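Local coordinates for protein CocE/NonD family hydrolase (Staphylococcus aureus subsp. aureus COL, PDB 3III) that probably hydrolyses ester or amide bonds as a CocE/NonD member of the alpha/beta-hydrolase superfamily, though its natural substrate is not established, at residues N17-G22 with M40-T45; L186-P191 with K313-F318; H295-W300 with I334-D339. All coordinates share one frame; numbering follows the deposited sequence.

How the contacts relate
All three contacts reach one mixed beta sheet, whose strand order and central parallel strands are those of an alpha/beta-hydrolase fold. Contact 1 lies at the N-terminal border strand, with the side chain of V19 about 12 Å from a nickel ion. Contact 2 packs a helix on the central strand 186-192, and contact 3 joins the loop after strand 290-295 to strand 333-338. Centres of contacts 2 and 3 are 21 Å apart, against 37 Å for contacts 1 and 3. Segment 295-300 runs on toward the probable active site: E299, beyond the contact itself, touches S169 at the usual nucleophile position, and W300 touches a bound palmitic acid about 13 Å from the H295 side chain.

Contact 1. Residues N17-G22 with M40-T45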
loop_
_atom_site.group_PDB
_atom_site.type_symbol
_atom_site.label_atom_id
_atom_site.label_comp_id
_atom_site.label_asym_id
_atom_site.label_seq_id
_atom_site.Cartn_x
_atom_site.Cartn_y
_atom_site.Cartn_z
ATOM N N ASN A 17 -10.946 1.663 -28.354
ATOM C CA ASN A 17 -11.905 0.596 -28.529
ATOM C C ASN A 17 -11.980 0.096 -29.987
ATOM O O ASN A 17 -12.634 -0.897 -30.263
ATOM C CB ASN A 17 -13.297 1.033 -27.990
ATOM C CG ASN A 17 -13.312 1.225 -26.453
ATOM O OD1 ASN A 17 -12.508 0.626 -25.738
ATOM N ND2 ASN A 17 -14.233 2.055 -25.951
ATOM N N GLU A 18 -11.300 0.752 -30.922
ATOM C CA GLU A 18 -11.347 0.295 -32.312
ATOM C C GLU A 18 -10.135 -0.536 -32.809
ATOM O O GLU A 18 -10.174 -1.109 -33.905
ATOM C CB GLU A 18 -11.603 1.484 -33.214
ATOM C CG GLU A 18 -13.091 1.903 -33.161
ATOM C CD GLU A 18 -13.299 3.391 -33.382
ATOM O OE1 GLU A 18 -12.294 4.055 -33.748
ATOM O OE2 GLU A 18 -14.455 3.884 -33.187
ATOM N N VAL A 19 -9.107 -0.641 -31.979
ATOM C CA VAL A 19 -7.907 -1.397 -32.304
ATOM C C VAL A 19 -8.222 -2.915 -32.339
ATOM O O VAL A 19 -8.934 -3.450 -31.492
ATOM C CB VAL A 19 -6.807 -1.068 -31.296
ATOM C CG1 VAL A 19 -5.556 -1.835 -31.582
ATOM C CG2 VAL A 19 -6.500 0.442 -31.336
ATOM N N LYS A 20 -7.667 -3.614 -33.309
ATOM C CA LYS A 20 -7.939 -5.040 -33.457
ATOM C C LYS A 20 -6.672 -5.829 -33.168
ATOM O O LYS A 20 -5.600 -5.254 -33.061
ATOM C CB LYS A 20 -8.509 -5.304 -34.855
ATOM C CG LYS A 20 -9.951 -4.685 -35.082
ATOM C CD LYS A 20 -11.041 -5.320 -34.147
ATOM C CE LYS A 20 -12.347 -4.455 -33.998
ATOM N NZ LYS A 20 -13.526 -5.146 -33.286
ATOM N N ALA A 21 -6.806 -7.148 -33.035
ATOM C CA ALA A 21 -5.676 -8.027 -32.720
ATOM C C ALA A 21 -4.608 -7.881 -33.772
ATOM O O ALA A 21 -4.906 -7.625 -34.918
ATOM C CB ALA A 21 -6.108 -9.450 -32.607
ATOM N N GLY A 22 -3.353 -8.027 -33.358
ATOM C CA GLY A 22 -2.237 -7.963 -34.289
ATOM C C GLY A 22 -1.448 -6.682 -34.157
ATOM O O GLY A 22 -1.549 -5.949 -33.159
HETATM N N MSE A 40 1.284 -0.570 -31.674
HETATM C CA MSE A 40 0.687 -1.409 -30.654
HETATM C C MSE A 40 0.367 -2.793 -31.251
HETATM O O MSE A 40 -0.400 -2.916 -32.251
HETATM C CB MSE A 40 -0.580 -0.752 -30.102
HETATM C CG MSE A 40 -1.227 -1.575 -28.980
HETATM SE SE MSE A 40 -3.103 -1.059 -28.748
HETATM C CE MSE A 40 -3.496 -2.165 -27.153
ATOM N N GLU A 41 0.970 -3.817 -30.670
ATOM C CA GLU A 41 0.633 -5.202 -30.977
ATOM C C GLU A 41 -0.366 -5.604 -29.934
ATOM O O GLU A 41 -0.097 -5.539 -28.728
ATOM C CB GLU A 41 1.873 -6.126 -30.923
ATOM C CG GLU A 41 2.993 -5.659 -31.796
ATOM C CD GLU A 41 4.151 -6.681 -31.974
ATOM O OE1 GLU A 41 3.953 -7.907 -31.761
ATOM O OE2 GLU A 41 5.242 -6.213 -32.367
ATOM N N LYS A 42 -1.569 -5.915 -30.383
ATOM C CA LYS A 42 -2.633 -6.253 -29.485
ATOM C C LYS A 42 -2.905 -7.758 -29.496
ATOM O O LYS A 42 -2.998 -8.397 -30.576
ATOM C CB LYS A 42 -3.888 -5.488 -29.876
ATOM C CG LYS A 42 -5.048 -5.732 -28.966
ATOM C CD LYS A 42 -6.244 -4.883 -29.314
ATOM C CE LYS A 42 -7.391 -5.304 -28.407
ATOM N NZ LYS A 42 -8.552 -4.448 -28.608
ATOM N N ASP A 43 -3.096 -8.298 -28.298
ATOM C CA ASP A 43 -3.408 -9.717 -28.123
ATOM C C ASP A 43 -2.325 -10.693 -28.521
ATOM O O ASP A 43 -2.656 -11.812 -28.862
ATOM C CB ASP A 43 -4.690 -10.139 -28.851
ATOM C CG ASP A 43 -5.946 -9.616 -28.184
ATOM O OD1 ASP A 43 -5.929 -9.294 -26.960
ATOM O OD2 ASP A 43 -6.985 -9.567 -28.887
ATOM N N GLY A 44 -1.065 -10.315 -28.439
ATOM C CA GLY A 44 0.013 -11.308 -28.445
ATOM C C GLY A 44 -0.103 -12.270 -27.275
ATOM O O GLY A 44 -0.750 -11.953 -26.282
ATOM N N THR A 45 0.468 -13.468 -27.416
ATOM C CA THR A 45 0.396 -14.470 -26.349
ATOM C C THR A 45 1.779 -14.902 -25.947
ATOM O O THR A 45 2.685 -14.857 -26.740
ATOM C CB THR A 45 -0.394 -15.724 -26.760
ATOM O OG1 THR A 45 0.249 -16.320 -27.884
ATOM C CG2 THR A 45 -1.809 -15.374 -27.115
#
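G22 and K42 form an antiparallel hydrogen-bonded pair with two reciprocal backbone bonds. G22 N donates to K42 O at 2.8 Å. The return bond, from K42 N to G22 O, has the same length of 2.8 Å. G22 O is approached a second time by the CA-H of E41, with CA 3.2 Å from that oxygen, and the A21 CA-H makes a longer contact to K42 O.

These bonds start the pairing of strand 22-30, the outermost strand at this border of the central sheet, with strand 36-47. The two strands form an antiparallel hairpin, and G22 and K42 pair at its open end, just before the chain turns a corner at D43. The loop 17-21 that leads into it folds back across the K42 side chain.

The side-chain polar bond belongs to K42. CG lies anti to the backbone N (chi1 -178°) and the chain stays extended, which carries NZ back along the incoming loop to V19 O at 3.1 Å. NZ sits above the carbonyl plane, 43° out of it, and not on a lone pair.

Apolar contacts accompany it. V19 CG1 touches the selenium (SE) of selenomethionine M40 at 3.8 Å and the shaft of K42 at CD, 3.9 Å away. Two further van der Waals contacts set carbon against oxygen: K42 CB rests 3.6 Å from K20 O, and A21 CB meets D43 OD2 at 3.8 Å. The other oxygen of that carboxylate, OD1, pairs with K78 and K130, and E41 has its own salt bridge to R60.

Contact 2. Residues L186-P191 with K313-F318; sequences LKAMIP and KSFFDF
I190 of strand 186-191 packs against F315 and F316 of helix 313-318. The two segments run antiparallel, with 171° between their directions and axes 8.9 Å apart at closest approach, so the helix lies along the strand and covers one face of the sheet.

From its CB, which points toward the helix, the I190 side chain leads through CG1, set beside the backbone N at chi1 -53°. CG1 touches the rims of both rings, 3.7 Å from F315 CE2 and from F316 CE1. CD1 settles over a face of F316: it lies 3.7 Å from the ring centroid and 19° off the ring normal, a CH-pi contact, with CZ its nearest atom at 3.5 Å.

A188, two residues earlier on the same side of the strand, puts its CB against F316 CE1 (3.7 Å) and F315 CE2 (3.8 Å). The intervening M189 points the other way, onto helix 170-179, but its carbonyl O comes within 3.4 Å of F315 CE2. F315 also meets W327 edge-to-face.

Such packing of helices on both faces of the parallel core of the mixed sheet is the layering of the alpha/beta-hydrolase fold. The buried side chains meet by apolar and CH-pi contacts, and the one close polar atom, M189 O, meets only ring carbons; no conventional hydrogen bond or salt bridge joins the segments, so shape and dispersion probably dominate.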
loop_
_atom_site.group_PDB
_atom_site.type_symbol
_atom_site.label_atom_id
_atom_site.label_comp_id
_atom_site.label_asym_id
_atom_site.label_seq_id
_atom_site.Cartn_x
_atom_site.Cartn_y
_atom_site.Cartn_z
ATOM N N LEU A 186 15.114 -9.162 -15.056
ATOM C CA LEU A 186 14.483 -8.098 -14.295
ATOM C C LEU A 186 15.645 -7.276 -13.718
ATOM O O LEU A 186 16.351 -7.725 -12.792
ATOM C CB LEU A 186 13.601 -8.645 -13.154
ATOM C CG LEU A 186 12.909 -7.568 -12.297
ATOM C CD1 LEU A 186 11.922 -6.746 -13.146
ATOM C CD2 LEU A 186 12.284 -8.178 -11.009
ATOM N N LYS A 187 15.860 -6.088 -14.272
ATOM C CA LYS A 187 17.000 -5.238 -13.929
ATOM C C LYS A 187 16.642 -4.072 -12.995
ATOM O O LYS A 187 17.546 -3.412 -12.485
ATOM C CB LYS A 187 17.653 -4.653 -15.195
ATOM C CG LYS A 187 18.149 -5.708 -16.200
ATOM C CD LYS A 187 19.183 -6.640 -15.588
ATOM C CE LYS A 187 19.754 -7.663 -16.607
ATOM N NZ LYS A 187 20.841 -6.973 -17.389
ATOM N N ALA A 188 15.346 -3.827 -12.762
ATOM C CA ALA A 188 14.883 -2.714 -11.906
ATOM C C ALA A 188 13.388 -2.887 -11.626
ATOM O O ALA A 188 12.670 -3.489 -12.451
ATOM C CB ALA A 188 15.145 -1.363 -12.601
HETATM N N MSE A 189 12.904 -2.329 -10.519
HETATM C CA MSE A 189 11.496 -2.440 -10.164
HETATM C C MSE A 189 11.021 -1.194 -9.448
HETATM O O MSE A 189 11.776 -0.586 -8.651
HETATM C CB MSE A 189 11.254 -3.664 -9.259
HETATM C CG MSE A 189 12.070 -3.622 -8.006
HETATM SE SE MSE A 189 11.996 -5.312 -6.955
HETATM C CE MSE A 189 9.999 -5.246 -6.560
ATOM N N ILE A 190 9.771 -0.821 -9.731
ATOM C CA ILE A 190 9.123 0.343 -9.137
ATOM C C ILE A 190 7.745 -0.119 -8.583
ATOM O O ILE A 190 6.691 0.053 -9.244
ATOM C CB ILE A 190 8.952 1.487 -10.135
ATOM C CG1 ILE A 190 10.289 1.843 -10.816
ATOM C CG2 ILE A 190 8.372 2.750 -9.443
ATOM C CD1 ILE A 190 10.130 2.913 -11.893
ATOM N N PRO A 191 7.760 -0.781 -7.405
ATOM C CA PRO A 191 6.493 -1.124 -6.767
ATOM C C PRO A 191 5.927 0.145 -6.126
ATOM O O PRO A 191 6.348 0.559 -5.027
ATOM C CB PRO A 191 6.899 -2.148 -5.718
ATOM C CG PRO A 191 8.343 -1.805 -5.411
ATOM C CD PRO A 191 8.913 -1.420 -6.715
ATOM N N LYS A 313 11.594 7.745 -14.484
ATOM C CA LYS A 313 12.353 7.695 -15.719
ATOM C C LYS A 313 13.860 7.831 -15.426
ATOM O O LYS A 313 14.665 7.175 -16.057
ATOM C CB LYS A 313 11.868 8.793 -16.714
ATOM C CG LYS A 313 12.666 8.849 -18.071
ATOM C CD LYS A 313 12.025 9.915 -19.040
ATOM C CE LYS A 313 12.986 11.029 -19.343
ATOM N NZ LYS A 313 14.374 10.536 -19.899
ATOM N N SER A 314 14.234 8.664 -14.459
ATOM C CA SER A 314 15.627 8.818 -14.141
ATOM C C SER A 314 16.213 7.469 -13.612
ATOM O O SER A 314 17.305 7.060 -14.009
ATOM C CB SER A 314 15.853 9.969 -13.149
ATOM O OG SER A 314 17.249 9.954 -12.769
ATOM N N PHE A 315 15.436 6.781 -12.789
ATOM C CA PHE A 315 15.805 5.467 -12.224
ATOM C C PHE A 315 15.930 4.436 -13.340
ATOM O O PHE A 315 16.941 3.734 -13.436
ATOM C CB PHE A 315 14.738 5.077 -11.211
ATOM C CG PHE A 315 14.851 3.694 -10.631
ATOM C CD1 PHE A 315 15.869 3.357 -9.734
ATOM C CD2 PHE A 315 13.884 2.743 -10.930
ATOM C CE1 PHE A 315 15.914 2.083 -9.167
ATOM C CE2 PHE A 315 13.918 1.470 -10.368
ATOM C CZ PHE A 315 14.956 1.138 -9.467
ATOM N N PHE A 316 14.950 4.409 -14.226
ATOM C CA PHE A 316 14.985 3.450 -15.337
ATOM C C PHE A 316 16.043 3.795 -16.395
ATOM O O PHE A 316 16.576 2.896 -17.000
ATOM C CB PHE A 316 13.615 3.293 -15.998
ATOM C CG PHE A 316 12.681 2.281 -15.335
ATOM C CD1 PHE A 316 13.054 1.488 -14.273
ATOM C CD2 PHE A 316 11.362 2.162 -15.811
ATOM C CE1 PHE A 316 12.146 0.564 -13.692
ATOM C CE2 PHE A 316 10.495 1.222 -15.313
ATOM C CZ PHE A 316 10.881 0.424 -14.216
ATOM N N ASP A 317 16.326 5.077 -16.631
ATOM C CA ASP A 317 17.376 5.436 -17.569
ATOM C C ASP A 317 18.704 4.913 -17.016
ATOM O O ASP A 317 19.574 4.418 -17.782
ATOM C CB ASP A 317 17.507 6.955 -17.741
ATOM C CG ASP A 317 16.395 7.589 -18.560
ATOM O OD1 ASP A 317 15.607 6.891 -19.251
ATOM O OD2 ASP A 317 16.377 8.827 -18.519
ATOM N N PHE A 318 18.873 4.983 -15.686
ATOM C CA PHE A 318 20.118 4.419 -15.099
ATOM C C PHE A 318 20.157 2.899 -15.243
ATOM O O PHE A 318 21.168 2.356 -15.664
ATOM C CB PHE A 318 20.250 4.823 -13.636
ATOM C CG PHE A 318 21.579 4.514 -13.030
ATOM C CD1 PHE A 318 22.597 5.439 -13.077
ATOM C CD2 PHE A 318 21.806 3.302 -12.391
ATOM C CE1 PHE A 318 23.893 5.159 -12.514
ATOM C CE2 PHE A 318 23.073 3.031 -11.795
ATOM C CZ PHE A 318 24.093 3.971 -11.861
#

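Contact 3. Residues H295-W300 with I334-D339; sequences HGRKEW and IYEVRD
H295 and E336 are the closest backbone neighbours, CA to CA 5.0 Å, where the chain leaves strand 290-295 beside the parallel strand 333-338. G296 N donates to E336 OE1 at 2.8 Å, reaching it on the anti side of the carboxylate.

R297 forms a salt bridge to the same carboxylate, gripping it side-on through NE and NH2. Its NE bonds OE1 of E336 on the syn side at 3.1 Å, and NH2 bonds OE2 of E336 at 2.8 Å, with that oxygen in the guanidinium plane. The two flat groups are nevertheless turned 59° apart, so NH2 comes from above the carboxylate plane. E336 OE1 thus accepts two bonds, a grip that probably stabilises the buried charge.

This loop follows the strand that corresponds to the last of the canonical alpha/beta-hydrolase sheet, and strand 333-338 extends that sheet beyond it. Within the loop, R297 N donates to ND1 of H295 at 3.0 Å, 1° from the ring plane, which helps set the rotation of the imidazole.

R338 packs against G296 through CD, 3.9 Å from G296 CA. R338 NH1 donates to a water at 2.9 Å, which gives a weak bond to G296 O, while R338 NH2 is held by T501 and V452.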
loop_
_atom_site.group_PDB
_atom_site.type_symbol
_atom_site.label_atom_id
_atom_site.label_comp_id
_atom_site.label_asym_id
_atom_site.label_seq_id
_atom_site.Cartn_x
_atom_site.Cartn_y
_atom_site.Cartn_z
ATOM N N HIS A 295 5.052 9.939 0.462
ATOM C CA HIS A 295 4.230 11.152 0.464
ATOM C C HIS A 295 2.944 10.953 1.240
ATOM O O HIS A 295 2.517 9.798 1.472
ATOM C CB HIS A 295 3.926 11.560 -0.971
ATOM C CG HIS A 295 3.040 10.609 -1.704
ATOM N ND1 HIS A 295 1.671 10.606 -1.523
ATOM C CD2 HIS A 295 3.304 9.637 -2.598
ATOM C CE1 HIS A 295 1.138 9.668 -2.288
ATOM N NE2 HIS A 295 2.108 9.051 -2.938
ATOM N N GLY A 296 2.325 12.076 1.613
ATOM C CA GLY A 296 1.040 12.096 2.297
ATOM C C GLY A 296 -0.095 12.669 1.418
ATOM O O GLY A 296 -1.017 13.326 1.916
ATOM N N ARG A 297 -0.061 12.321 0.148
ATOM C CA ARG A 297 -1.018 12.781 -0.863
ATOM C C ARG A 297 -1.786 11.579 -1.445
ATOM O O ARG A 297 -1.804 10.502 -0.848
ATOM C CB ARG A 297 -0.242 13.531 -1.952
ATOM C CG ARG A 297 0.817 14.589 -1.414
ATOM C CD ARG A 297 0.122 15.655 -0.677
ATOM N NE ARG A 297 1.067 16.526 0.039
ATOM C CZ ARG A 297 1.526 17.698 -0.378
ATOM N NH1 ARG A 297 1.198 18.181 -1.570
ATOM N NH2 ARG A 297 2.382 18.363 0.416
ATOM N N LYS A 298 -2.451 11.770 -2.586
ATOM C CA LYS A 298 -3.313 10.748 -3.146
ATOM C C LYS A 298 -2.523 9.760 -4.052
ATOM O O LYS A 298 -1.513 10.117 -4.659
ATOM C CB LYS A 298 -4.483 11.439 -3.892
ATOM C CG LYS A 298 -5.525 12.069 -3.020
ATOM C CD LYS A 298 -6.375 13.122 -3.778
ATOM C CE LYS A 298 -7.301 13.905 -2.891
ATOM N NZ LYS A 298 -8.351 13.150 -2.108
ATOM N N GLU A 299 -3.011 8.541 -4.153
ATOM C CA GLU A 299 -2.262 7.389 -4.701
ATOM C C GLU A 299 -1.931 7.451 -6.185
ATOM O O GLU A 299 -0.744 7.605 -6.554
ATOM C CB GLU A 299 -3.012 6.095 -4.353
ATOM C CG GLU A 299 -2.487 4.762 -4.893
ATOM C CD GLU A 299 -3.407 3.605 -4.528
ATOM O OE1 GLU A 299 -4.325 3.831 -3.706
ATOM O OE2 GLU A 299 -3.284 2.476 -5.042
ATOM N N TRP A 300 -2.951 7.321 -7.026
ATOM C CA TRP A 300 -2.753 7.352 -8.481
ATOM C C TRP A 300 -2.375 8.772 -8.922
ATOM O O TRP A 300 -1.586 8.948 -9.852
ATOM C CB TRP A 300 -3.989 6.856 -9.249
ATOM C CG TRP A 300 -4.285 5.404 -9.008
ATOM C CD1 TRP A 300 -3.661 4.322 -9.584
ATOM C CD2 TRP A 300 -5.248 4.866 -8.100
ATOM N NE1 TRP A 300 -4.185 3.154 -9.092
ATOM C CE2 TRP A 300 -5.140 3.456 -8.162
ATOM C CE3 TRP A 300 -6.183 5.445 -7.227
ATOM C CZ2 TRP A 300 -5.958 2.609 -7.432
ATOM C CZ3 TRP A 300 -6.984 4.620 -6.478
ATOM C CH2 TRP A 300 -6.857 3.200 -6.563
ATOM N N ILE A 334 13.229 9.700 0.762
ATOM C CA ILE A 334 12.683 11.024 0.661
ATOM C C ILE A 334 11.264 10.869 1.249
ATOM O O ILE A 334 10.504 9.992 0.825
ATOM C CB ILE A 334 12.665 11.450 -0.771
ATOM C CG1 ILE A 334 14.100 11.725 -1.332
ATOM C CG2 ILE A 334 11.716 12.656 -0.967
ATOM C CD1 ILE A 334 14.114 12.083 -2.834
ATOM N N TYR A 335 10.909 11.734 2.197
ATOM C CA TYR A 335 9.615 11.620 2.865
ATOM C C TYR A 335 8.962 12.943 3.146
ATOM O O TYR A 335 9.645 13.929 3.443
ATOM C CB TYR A 335 9.773 10.826 4.188
ATOM C CG TYR A 335 10.697 11.466 5.180
ATOM C CD1 TYR A 335 10.213 12.271 6.210
ATOM C CD2 TYR A 335 12.067 11.300 5.081
ATOM C CE1 TYR A 335 11.038 12.882 7.096
ATOM C CE2 TYR A 335 12.922 11.945 5.973
ATOM C CZ TYR A 335 12.396 12.709 7.007
ATOM O OH TYR A 335 13.248 13.357 7.891
ATOM N N GLU A 336 7.628 12.966 3.104
ATOM C CA GLU A 336 6.848 14.152 3.524
ATOM C C GLU A 336 6.639 14.181 5.026
ATOM O O GLU A 336 6.209 13.190 5.617
ATOM C CB GLU A 336 5.460 14.216 2.819
ATOM C CG GLU A 336 4.725 15.470 3.174
ATOM C CD GLU A 336 3.435 15.684 2.442
ATOM O OE1 GLU A 336 2.981 14.791 1.684
ATOM O OE2 GLU A 336 2.895 16.777 2.670
ATOM N N VAL A 337 6.913 15.323 5.641
ATOM C CA VAL A 337 6.441 15.598 6.992
ATOM C C VAL A 337 5.122 16.388 6.854
ATOM O O VAL A 337 5.111 17.556 6.464
ATOM C CB VAL A 337 7.442 16.410 7.779
ATOM C CG1 VAL A 337 6.926 16.604 9.244
ATOM C CG2 VAL A 337 8.806 15.648 7.832
ATOM N N ARG A 338 3.994 15.746 7.128
ATOM C CA ARG A 338 2.689 16.364 6.861
ATOM C C ARG A 338 2.430 17.395 7.968
ATOM O O ARG A 338 2.617 17.088 9.121
ATOM C CB ARG A 338 1.582 15.334 6.915
ATOM C CG ARG A 338 1.705 14.253 5.892
ATOM C CD ARG A 338 0.665 13.156 6.072
ATOM N NE ARG A 338 0.820 12.570 7.394
ATOM C CZ ARG A 338 -0.002 11.669 7.934
ATOM N NH1 ARG A 338 -1.028 11.147 7.246
ATOM N NH2 ARG A 338 0.248 11.230 9.168
ATOM N N ASP A 339 1.928 18.569 7.619
ATOM C CA ASP A 339 1.479 19.548 8.606
ATOM C C ASP A 339 -0.078 19.664 8.612
ATOM O O ASP A 339 -0.713 19.547 9.688
ATOM C CB ASP A 339 2.069 20.913 8.292
ATOM C CG ASP A 339 1.570 21.991 9.284
ATOM O OD1 ASP A 339 1.194 21.640 10.435
ATOM O OD2 ASP A 339 1.539 23.151 8.892
HETATM O O HOH W 1 -1.847 11.356 4.471
#